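Local structure of isochorismatase family protein (Enterococcus faecalis, 2A67) at residues Asn34-Ile37 with Ala38-Gln42. The protein is of unknown function but belongs to the isochorismatase family, related to the nicotinamidases, and probably acts as a hydrolase. Residues are numbered along the deposited sequence; the frame is centred on the assembly and turned at random.
Sequences NQRI and AVYRQ
R36 folds forward along the helix to meet V39 and Y40, one turn further on. Its chain bends at both chi2 (-56°) and chi3 (-61°), which carries the guanidinium out beside V39. R36 NH1 lies 3.7 Å from V39 CG2. NH2 of R36 comes within 3.9 Å of Y40 CE1, and the guanidinium stands almost perpendicular to the phenol ring, the planes 87° apart. The same ring turns its edge to the backbone: Y40 CD1 is 3.1 Å from R36 O, which lies in the ring plane and also accepts the hydrogen bond of Y40 N (N to O 3.0 Å). E105 joins the two ends, taking a salt bridge from R36 NE and a hydrogen bond with Y40 OH; the latter also bonds R5 NE. Residues 34-42 form the last turns of helix 26-42, the crossover helix of the beta-alpha-beta unit between parallel strands 5-10 and 47-52. I37 faces the sheet, touching L7, L9, I47 and F49. The CG2 methyl of I37 points away from the residue's own backbone N and lies alongside R41, 3.6 Å from R41 NE. R41 CG rests 3.3 Å from I37 O, and the R41 guanidinium reaches salt bridges with D71 and D76. The backbone bond from R41 N to I37 O, 2.9 Å long, joins the same two residues.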
loop_
_atom_site.group_PDB
_atom_site.type_symbol
_atom_site.label_atom_id
_atom_site.label_comp_id
_atom_site.label_asym_id
_atom_site.label_seq_id
_atom_site.Cartn_x
_atom_site.Cartn_y
_atom_site.Cartn_z
ATOM N N ASN D 34 2.235 0.181 -24.627
ATOM C CA ASN D 34 3.026 -0.174 -25.810
ATOM C C ASN D 34 4.080 0.911 -26.223
ATOM O O ASN D 34 5.179 0.564 -26.659
ATOM C CB ASN D 34 2.116 -0.458 -26.974
ATOM C CG ASN D 34 1.601 -1.899 -26.982
ATOM O OD1 ASN D 34 0.673 -2.198 -27.714
ATOM N ND2 ASN D 34 2.221 -2.784 -26.206
ATOM N N GLN D 35 3.743 2.192 -26.082
ATOM C CA GLN D 35 4.716 3.291 -26.357
ATOM C C GLN D 35 5.919 3.221 -25.412
ATOM O O GLN D 35 7.076 3.396 -25.840
ATOM C CB GLN D 35 4.068 4.671 -26.249
ATOM C CG GLN D 35 3.092 5.017 -27.358
ATOM C CD GLN D 35 2.756 6.504 -27.406
ATOM O OE1 GLN D 35 2.792 7.135 -28.503
ATOM N NE2 GLN D 35 2.489 7.111 -26.225
ATOM N N ARG D 36 5.659 2.927 -24.136
ATOM C CA ARG D 36 6.750 2.774 -23.168
ATOM C C ARG D 36 7.579 1.559 -23.475
ATOM O O ARG D 36 8.790 1.602 -23.398
ATOM C CB ARG D 36 6.216 2.709 -21.727
ATOM C CG ARG D 36 5.325 3.872 -21.346
ATOM C CD ARG D 36 6.129 5.200 -21.582
ATOM N NE ARG D 36 7.332 5.225 -20.740
ATOM C CZ ARG D 36 8.424 5.928 -21.014
ATOM N NH1 ARG D 36 8.494 6.625 -22.141
ATOM N NH2 ARG D 36 9.440 5.923 -20.177
ATOM N N ILE D 37 6.910 0.427 -23.745
ATOM C CA ILE D 37 7.590 -0.796 -24.174
ATOM C C ILE D 37 8.586 -0.461 -25.273
ATOM O O ILE D 37 9.733 -0.876 -25.227
ATOM C CB ILE D 37 6.556 -1.865 -24.658
ATOM C CG1 ILE D 37 5.889 -2.497 -23.414
ATOM C CG2 ILE D 37 7.222 -2.934 -25.526
ATOM C CD1 ILE D 37 4.732 -3.489 -23.765
ATOM N N ALA D 38 8.119 0.253 -26.284
ATOM C CA ALA D 38 8.958 0.567 -27.423
ATOM C C ALA D 38 10.209 1.365 -26.991
ATOM O O ALA D 38 11.311 1.046 -27.414
ATOM C CB ALA D 38 8.133 1.299 -28.533
ATOM N N VAL D 39 10.064 2.300 -26.064
ATOM C CA VAL D 39 11.250 3.070 -25.547
ATOM C C VAL D 39 12.219 2.129 -24.792
ATOM O O VAL D 39 13.427 2.203 -24.931
ATOM C CB VAL D 39 10.800 4.187 -24.585
ATOM C CG1 VAL D 39 11.962 4.780 -23.788
ATOM C CG2 VAL D 39 9.972 5.283 -25.301
ATOM N N TYR D 40 11.682 1.229 -23.978
ATOM C CA TYR D 40 12.527 0.270 -23.264
ATOM C C TYR D 40 13.283 -0.638 -24.208
ATOM O O TYR D 40 14.473 -0.889 -23.980
ATOM C CB TYR D 40 11.686 -0.519 -22.228
ATOM C CG TYR D 40 11.543 0.285 -20.970
ATOM C CD1 TYR D 40 10.663 1.365 -20.923
ATOM C CD2 TYR D 40 12.305 -0.010 -19.845
ATOM C CE1 TYR D 40 10.539 2.155 -19.789
ATOM C CE2 TYR D 40 12.164 0.756 -18.668
ATOM C CZ TYR D 40 11.287 1.827 -18.658
ATOM O OH TYR D 40 11.154 2.606 -17.527
ATOM N N ARG D 41 12.637 -1.066 -25.293
ATOM C CA ARG D 41 13.309 -1.926 -26.320
ATOM C C ARG D 41 14.455 -1.212 -27.004
ATOM O O ARG D 41 15.561 -1.753 -27.109
ATOM C CB ARG D 41 12.319 -2.419 -27.376
ATOM C CG ARG D 41 11.248 -3.412 -26.791
ATOM C CD ARG D 41 10.692 -4.389 -27.854
ATOM N NE ARG D 41 9.520 -5.038 -27.296
ATOM C CZ ARG D 41 9.547 -5.874 -26.261
ATOM N NH1 ARG D 41 10.709 -6.255 -25.715
ATOM N NH2 ARG D 41 8.416 -6.374 -25.809
ATOM N N GLN D 42 14.188 0.025 -27.422
ATOM C CA GLN D 42 15.210 0.917 -27.992
ATOM C C GLN D 42 16.437 1.063 -27.096
ATOM O O GLN D 42 17.578 1.129 -27.595
ATOM C CB GLN D 42 14.662 2.333 -28.107
ATOM C CG GLN D 42 13.451 2.653 -28.989
ATOM C CD GLN D 42 12.941 4.107 -28.670
ATOM O OE1 GLN D 42 13.740 4.996 -28.281
ATOM N NE2 GLN D 42 11.617 4.332 -28.812
#